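Local coordinates for gram-negative insecticidal protein (Chromobacterium piscinae, PDB 6FBM) that is an insecticidal bacterial toxin of the MACPF (membrane attack complex/perforin) family that probably acts by forming pores in target membranes, at residues E302-K305 with Q306-S310; P159-E162 with L163-R166; G218-M221 with E222-V225; A139-R142 with S143-R146. All blocks are in the same frame, centred on the assembly; numbering follows the deposited sequence.

Contact 1 of 4, residues E302-K305 with Q306-S310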
# COMPACT_ATOMS: atom_id res chain seq x y z
N GLU A 302 22.91 -45.44 14.72
CA GLU A 302 21.58 -45.88 15.21
C GLU A 302 20.53 -44.79 15.05
O GLU A 302 19.40 -45.11 14.70
CB GLU A 302 21.59 -46.51 16.63
CG GLU A 302 21.93 -45.58 17.80
CD GLU A 302 21.28 -45.97 19.13
OE1 GLU A 302 20.11 -46.42 19.12
OE2 GLU A 302 21.93 -45.75 20.18
N PHE A 303 20.90 -43.53 15.24
CA PHE A 303 19.99 -42.43 14.92
C PHE A 303 19.48 -42.53 13.47
O PHE A 303 18.30 -42.32 13.21
CB PHE A 303 20.65 -41.05 15.15
CG PHE A 303 19.77 -39.89 14.80
CD1 PHE A 303 18.82 -39.42 15.69
CD2 PHE A 303 19.87 -39.28 13.56
CE1 PHE A 303 17.99 -38.35 15.35
CE2 PHE A 303 19.04 -38.22 13.20
CZ PHE A 303 18.12 -37.73 14.11
N MET A 304 20.39 -42.87 12.56
CA MET A 304 20.12 -42.94 11.12
C MET A 304 19.55 -44.26 10.61
O MET A 304 19.15 -44.33 9.45
CB MET A 304 21.42 -42.65 10.34
CG MET A 304 22.02 -41.27 10.58
SD MET A 304 20.91 -39.97 10.02
CE MET A 304 21.10 -40.05 8.23
N LYS A 305 19.50 -45.29 11.46
CA LYS A 305 19.11 -46.65 11.06
C LYS A 305 17.80 -46.67 10.28
O LYS A 305 17.79 -47.11 9.13
CB LYS A 305 19.00 -47.57 12.29
CG LYS A 305 18.98 -49.06 11.98
CD LYS A 305 18.19 -49.88 13.00
CE LYS A 305 17.87 -51.27 12.43
NZ LYS A 305 17.72 -52.35 13.44
N GLN A 306 16.72 -46.16 10.87
CA GLN A 306 15.42 -46.11 10.20
C GLN A 306 15.50 -45.44 8.81
O GLN A 306 14.89 -45.94 7.85
CB GLN A 306 14.38 -45.38 11.10
CG GLN A 306 12.93 -45.41 10.57
CD GLN A 306 11.95 -44.52 11.33
OE1 GLN A 306 12.11 -44.23 12.52
NE2 GLN A 306 10.89 -44.10 10.63
N SER A 307 16.24 -44.34 8.71
CA SER A 307 16.32 -43.59 7.45
C SER A 307 17.08 -44.35 6.36
O SER A 307 16.81 -44.15 5.19
CB SER A 307 16.95 -42.21 7.67
OG SER A 307 18.34 -42.30 7.88
N GLN A 308 18.01 -45.22 6.74
CA GLN A 308 18.81 -45.95 5.76
C GLN A 308 18.17 -47.21 5.19
O GLN A 308 18.79 -47.86 4.35
CB GLN A 308 20.18 -46.31 6.35
CG GLN A 308 20.99 -45.12 6.82
CD GLN A 308 21.00 -44.00 5.80
OE1 GLN A 308 21.77 -44.02 4.84
NE2 GLN A 308 20.14 -43.01 6.00
N GLN A 309 16.96 -47.58 5.61
CA GLN A 309 16.26 -48.72 5.00
C GLN A 309 16.08 -48.44 3.52
O GLN A 309 15.82 -47.30 3.13
CB GLN A 309 14.87 -48.96 5.62
CG GLN A 309 14.87 -49.58 7.01
CD GLN A 309 13.45 -49.80 7.55
OE1 GLN A 309 12.80 -50.83 7.29
NE2 GLN A 309 12.96 -48.82 8.31
N SER A 310 16.23 -49.48 2.71
CA SER A 310 15.97 -49.40 1.28
C SER A 310 14.50 -49.12 1.00
O SER A 310 13.61 -49.46 1.79
CB SER A 310 16.39 -50.68 0.57
OG SER A 310 17.80 -50.68 0.38

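Contact 2 of 4, residues P159-E162 with L163-R166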
# COMPACT_ATOMS: atom_id res chain seq x y z
N PRO A 159 21.57 -38.92 26.97
CA PRO A 159 21.97 -39.84 25.89
C PRO A 159 21.92 -39.21 24.49
O PRO A 159 21.12 -38.29 24.24
CB PRO A 159 20.96 -41.00 26.01
CG PRO A 159 20.29 -40.86 27.33
CD PRO A 159 20.36 -39.40 27.68
N ALA A 160 22.77 -39.71 23.60
CA ALA A 160 22.86 -39.25 22.21
C ALA A 160 21.51 -39.09 21.50
O ALA A 160 21.27 -38.09 20.82
CB ALA A 160 23.74 -40.18 21.43
N MET A 161 20.63 -40.08 21.65
CA MET A 161 19.32 -40.05 20.98
C MET A 161 18.47 -38.83 21.36
O MET A 161 17.83 -38.22 20.50
CB MET A 161 18.52 -41.34 21.23
CG MET A 161 18.95 -42.58 20.44
SD MET A 161 19.33 -42.37 18.68
CE MET A 161 21.12 -42.15 18.84
N GLU A 162 18.46 -38.49 22.64
CA GLU A 162 17.70 -37.34 23.10
C GLU A 162 18.32 -36.07 22.60
O GLU A 162 17.62 -35.19 22.10
CB GLU A 162 17.63 -37.28 24.62
CG GLU A 162 16.27 -37.64 25.20
CD GLU A 162 15.79 -36.57 26.16
OE1 GLU A 162 15.58 -36.87 27.36
OE2 GLU A 162 15.70 -35.38 25.74
N LEU A 163 19.64 -35.98 22.76
CA LEU A 163 20.39 -34.84 22.30
C LEU A 163 20.06 -34.60 20.84
O LEU A 163 19.71 -33.49 20.47
CB LEU A 163 21.89 -35.04 22.49
CG LEU A 163 22.77 -33.82 22.23
CD1 LEU A 163 22.55 -32.76 23.29
CD2 LEU A 163 24.22 -34.23 22.23
N PHE A 164 20.14 -35.66 20.04
CA PHE A 164 19.86 -35.56 18.61
C PHE A 164 18.40 -35.22 18.29
O PHE A 164 18.16 -34.47 17.34
CB PHE A 164 20.29 -36.83 17.85
CG PHE A 164 21.78 -37.09 17.83
CD1 PHE A 164 22.71 -36.07 18.06
CD2 PHE A 164 22.25 -38.36 17.54
CE1 PHE A 164 24.08 -36.34 18.03
CE2 PHE A 164 23.61 -38.62 17.49
CZ PHE A 164 24.52 -37.61 17.73
N LYS A 165 17.45 -35.76 19.05
CA LYS A 165 16.04 -35.36 18.90
C LYS A 165 15.84 -33.87 19.23
O LYS A 165 15.22 -33.14 18.45
CB LYS A 165 15.11 -36.26 19.73
CG LYS A 165 13.63 -35.89 19.69
CD LYS A 165 13.15 -35.20 20.95
CE LYS A 165 11.62 -35.33 21.09
NZ LYS A 165 11.12 -36.70 21.41
N ARG A 166 16.37 -33.43 20.37
CA ARG A 166 16.22 -32.04 20.82
C ARG A 166 16.85 -31.01 19.88
O ARG A 166 16.25 -29.98 19.59
CB ARG A 166 16.82 -31.84 22.20
CG ARG A 166 16.04 -32.42 23.37
CD ARG A 166 16.85 -32.29 24.66
NE ARG A 166 16.29 -31.32 25.63
CZ ARG A 166 15.89 -31.58 26.87
NH1 ARG A 166 16.06 -32.77 27.41
NH2 ARG A 166 15.40 -30.60 27.61

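Contact 3 of 4, residues G218-M221 with E222-V225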
# COMPACT_ATOMS: atom_id res chain seq x y z
N GLY A 218 9.30 -28.77 -34.44
CA GLY A 218 9.78 -29.78 -35.37
C GLY A 218 11.24 -30.21 -35.23
O GLY A 218 11.72 -30.94 -36.06
N SER A 219 11.93 -29.82 -34.17
CA SER A 219 13.33 -30.23 -34.00
C SER A 219 13.45 -31.62 -33.38
O SER A 219 12.49 -32.18 -32.85
CB SER A 219 14.07 -29.23 -33.11
OG SER A 219 13.51 -29.21 -31.81
N GLU A 220 14.66 -32.15 -33.44
CA GLU A 220 14.99 -33.37 -32.75
C GLU A 220 14.87 -33.15 -31.24
O GLU A 220 14.31 -33.98 -30.54
CB GLU A 220 16.40 -33.85 -33.14
CG GLU A 220 16.90 -35.13 -32.47
CD GLU A 220 16.04 -36.36 -32.76
OE1 GLU A 220 15.06 -36.34 -33.54
OE2 GLU A 220 16.39 -37.41 -32.17
N MET A 221 15.36 -32.01 -30.75
CA MET A 221 15.27 -31.71 -29.32
C MET A 221 13.82 -31.64 -28.86
O MET A 221 13.51 -32.13 -27.78
CB MET A 221 16.01 -30.43 -28.98
CG MET A 221 16.29 -30.25 -27.49
SD MET A 221 17.50 -28.93 -27.17
CE MET A 221 16.68 -27.55 -27.97
N GLU A 222 12.92 -31.07 -29.67
CA GLU A 222 11.50 -31.03 -29.32
C GLU A 222 10.92 -32.43 -29.16
O GLU A 222 10.15 -32.69 -28.24
CB GLU A 222 10.65 -30.25 -30.35
CG GLU A 222 9.15 -30.21 -30.01
CD GLU A 222 8.37 -29.40 -31.04
OE1 GLU A 222 8.31 -29.79 -32.23
OE2 GLU A 222 7.76 -28.38 -30.65
N LYS A 223 11.26 -33.31 -30.10
CA LYS A 223 10.78 -34.67 -30.03
C LYS A 223 11.25 -35.31 -28.71
O LYS A 223 10.44 -35.84 -27.96
CB LYS A 223 11.24 -35.47 -31.27
CG LYS A 223 10.69 -36.88 -31.28
CD LYS A 223 11.73 -37.87 -31.86
CE LYS A 223 11.26 -39.29 -31.66
NZ LYS A 223 12.41 -40.26 -31.70
N GLN A 224 12.55 -35.19 -28.44
CA GLN A 224 13.18 -35.76 -27.25
C GLN A 224 12.56 -35.25 -25.95
O GLN A 224 12.32 -36.04 -25.03
CB GLN A 224 14.71 -35.47 -27.23
CG GLN A 224 15.55 -36.15 -28.33
CD GLN A 224 15.49 -37.68 -28.32
OE1 GLN A 224 15.48 -38.30 -27.26
NE2 GLN A 224 15.43 -38.29 -29.52
N VAL A 225 12.29 -33.95 -25.89
CA VAL A 225 11.70 -33.33 -24.69
C VAL A 225 10.22 -33.72 -24.54
O VAL A 225 9.78 -33.99 -23.42
CB VAL A 225 11.92 -31.78 -24.68
CG1 VAL A 225 10.97 -31.05 -23.74
CG2 VAL A 225 13.37 -31.46 -24.31

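Contact 4 of 4, residues A139-R142 with S143-R146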
# COMPACT_ATOMS: atom_id res chain seq x y z
N ALA A 139 35.44 -25.07 16.89
CA ALA A 139 36.23 -24.64 18.04
C ALA A 139 35.95 -23.20 18.48
O ALA A 139 36.07 -22.89 19.65
CB ALA A 139 37.71 -24.87 17.78
N THR A 140 35.58 -22.34 17.55
CA THR A 140 35.20 -20.96 17.90
C THR A 140 33.79 -20.95 18.49
O THR A 140 33.52 -20.24 19.47
CB THR A 140 35.26 -20.08 16.65
OG1 THR A 140 36.58 -20.06 16.13
CG2 THR A 140 34.80 -18.63 16.97
N LEU A 141 32.91 -21.73 17.88
CA LEU A 141 31.51 -21.80 18.31
C LEU A 141 31.34 -22.42 19.69
O LEU A 141 30.35 -22.14 20.37
CB LEU A 141 30.67 -22.59 17.29
CG LEU A 141 30.44 -21.92 15.92
CD1 LEU A 141 29.92 -22.96 14.92
CD2 LEU A 141 29.47 -20.75 16.07
N ARG A 142 32.31 -23.23 20.10
CA ARG A 142 32.29 -23.85 21.43
C ARG A 142 32.09 -22.86 22.54
O ARG A 142 31.41 -23.18 23.51
CB ARG A 142 33.59 -24.62 21.67
CG ARG A 142 33.48 -25.76 22.69
CD ARG A 142 34.08 -27.04 22.14
NE ARG A 142 35.46 -26.84 21.71
CZ ARG A 142 36.11 -27.55 20.77
NH1 ARG A 142 35.52 -28.55 20.12
NH2 ARG A 142 37.38 -27.24 20.48
N SER A 143 32.63 -21.65 22.40
CA SER A 143 32.43 -20.59 23.39
C SER A 143 31.16 -19.74 23.17
O SER A 143 30.95 -18.76 23.87
CB SER A 143 33.67 -19.66 23.42
OG SER A 143 33.70 -18.84 22.27
N MET A 144 30.32 -20.13 22.21
CA MET A 144 29.15 -19.34 21.82
C MET A 144 27.86 -20.12 21.95
O MET A 144 26.86 -19.72 21.37
CB MET A 144 29.32 -18.88 20.36
CG MET A 144 30.43 -17.87 20.17
SD MET A 144 30.91 -17.78 18.45
CE MET A 144 29.52 -16.99 17.65
N LEU A 145 27.88 -21.21 22.72
CA LEU A 145 26.73 -22.08 22.84
C LEU A 145 25.70 -21.44 23.75
O LEU A 145 26.05 -20.75 24.71
CB LEU A 145 27.14 -23.43 23.43
CG LEU A 145 28.22 -24.21 22.69
CD1 LEU A 145 28.42 -25.54 23.38
CD2 LEU A 145 27.85 -24.43 21.23
N ARG A 146 24.43 -21.66 23.43
CA ARG A 146 23.35 -21.23 24.33
C ARG A 146 23.41 -22.14 25.54
O ARG A 146 23.90 -23.27 25.46
CB ARG A 146 21.98 -21.31 23.67
CG ARG A 146 21.82 -20.38 22.47
CD ARG A 146 20.51 -19.67 22.36
NE ARG A 146 20.35 -18.64 23.39
CZ ARG A 146 20.61 -17.34 23.22
NH1 ARG A 146 21.06 -16.85 22.07
NH2 ARG A 146 20.41 -16.51 24.24

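Contact 1 of 4, residues E302-K305 with Q306-S310
The M304 side chain curls back over the turn that follows it, its terminal methyl overlapping both the hydroxyl of S307 and the amide end of Q308. CE lies 3.6 Å from S307 OG and 3.8 Å from Q308 NE2. This approach needs a strongly folded chain: CG of M304 is anti to the carbonyl carbon (chi1 -61°), and chi2 and chi3 bend again in the same sense. Y98 and L100 touch the same methionine, which is buried although most of the contact lies at the surface.

The two groups it touches belong to a chain of polar bonds. Q308 NE2 donates to S307 OG at 2.7 Å, with the hydroxyl oxygen almost exactly in the amide plane. S307 OG in turn donates to the carbonyl oxygen M304 O, also at 2.7 Å. That oxygen has a second donor, Q308 N at 3.1 Å from M304 O. The two reach it differently: the backbone N-H comes nearly along the C=O axis, whereas the hydroxyl comes in at a C=O...donor angle of 127°. A weak bond joins Q308 N to K305 O, also 3.1 Å, so the backbone N-H of Q308 is shared between two carbonyls.

The side-chain amide of Q308 is held at its other end as well, since OE1 accepts from K99 N, and the two bonds together fix its rotation. R85 binds the carbonyl oxygens of S307 and Q309. A serine hydroxyl returning to the carbonyl three residues back is typical of helical turns, here where helix 300-304 gives way to the loop before strand 318-321.

Contact 2 of 4, residues P159-E162 with L163-R166
An off-staggered chi1 of -107° and a bend at chi2 turn the carboxylate of E162 toward R166, one turn further on, while R166, extended at chi2, turns at chi3 (111°) to bring its guanidinium back to meet it. E162 OE2 and R166 NH1 form a salt bridge at 3.1 Å, its N-H bent well away from straight and the hydrogen bond therefore weak. The two flat groups are nearly parallel, their planes 6° apart. OE2 also lies 3.5 Å from R166 CD, so the acid rests against the aliphatic part of the arginine as well as its charged end. D152 gives R166 NE a second, long and weak ion pair.

This is an i to i+4 pair on the first turns of helix 160-167, within the MACPF domain, with P159 as N-cap residue. The cap's carbonyl starts the backbone ladder: L163 N reaches P159 O at 3.1 Å in an almost perfectly straight bond.

F164 lies on another side of the helix. Carbonyl oxygen A160 O sits over one face of its ring, 3.2 Å from CG, while A160 CB packs against CE2. M161 CE comes no nearer than 4.2 Å to F164 CD2, the two side chains meeting at a slant. L163 packs on R292 and L296 of helix 290-298.

Contact 3 of 4, residues G218-M221 with E222-V225
E220 and Q224 lean across each other one helical turn apart, with carboxylate and amide planes 51° apart. Q224 NE2 donates to E220 OE2 at 3.0 Å, meeting that oxygen from well above the carboxylate plane. E220 CG lies opposite the backbone N (chi1 180°), and a bend at chi2 then turns the acid back toward Q224. K223 takes a different course: it runs alongside E220, both side chains heading in one direction, but its NZ stays 4.9 Å from E220 OE2. The opposite charges may still attract; D193 is a further long, weak partner of K223.

E222 is oriented the other way, toward the start of the helix. Its fully extended chain carries OE1 to within 2.6 Å of G218 N, again above the carboxylate plane (45° out of it). S219 lies between these two residues in sequence, its OG accepting from E222 N at 2.9 Å and standing 3.4 Å from E222 CB. A second bond, to E216 O, fixes the hydroxyl from outside the helix start. M221 and V225 pack instead on M204 of helix 198-209.

Serine at the N-cap, bonded to the amide three residues on, is typical of a helix start. In a full capping box the acid would bind the cap's own nitrogen; here, at the head of helix 220-230, E222 binds that of the preceding glycine.

Contact 4 of 4, residues A139-R142 with S143-R146
This is a local contact at a helix end, where the last turn of helix 138-141 passes into the short link to helix 147-154 and L141 packs against M144. L141 CD2 lies 4.1 Å from both SD and CE of M144. The methionine CG is anti to its carbonyl carbon (chi1 -68°), and the chain runs back along the helix before bending at chi3, so the sulfur comes to rest 3.7 Å from the carbonyl oxygen T140 O. L141 also touches F41.

T140 O takes two bonds from S143. A chi1 of 74° turns the serine hydroxyl back to this oxygen, and S143 OG donates to T140 O at 3.1 Å, nearly in line with the carbonyl bond. S143 N adds a weak bond to the same T140 O at 3.4 Å. The next carbonyl takes its donor quite differently: M144 N is only 2.7 Å from L141 O but stands 57° out of the carbonyl plane. Such i to i+3 bonds mark a tightened, 3-10-like turn where the helix unwinds, in this case within the MACPF domain.

Beyond it, the end of the L145 side chain comes back toward the turn, its CD2 3.5 Å from L141 O and its CG equally near R142 O. L145 also touches F41, and R150 and L153 of helix 147-154, whose N-cap is R146. R142 O is bound by R150 NH2, which ties the link to the helix that follows. R142 NH1 makes a weak bond to A285 O, while within the same segment one face of the guanidinium lies over A139 CA, 3.7 Å above the plane and off-centre toward the rim.

How the contacts relate
Contacts 1 and 2 meet directly, although far apart in sequence: helices 300-304 and 160-167 pack together, with F303 CD1 3.7 Å from F164 CB and E302 CG 3.7 Å from M161 CE. Contact 4 lies near this pair without touching, its centre 19 Å from that of contact 2 and the nearest atoms about 9 Å apart. Helix 147-154 bridges that gap, since L153 is touched by both L145 of contact 4 and L163 of contact 2. Contact 3 stands apart, on the opposite side of the chain's centre from contacts 1 and 2, its own centre about 53 Å from that of contact 2.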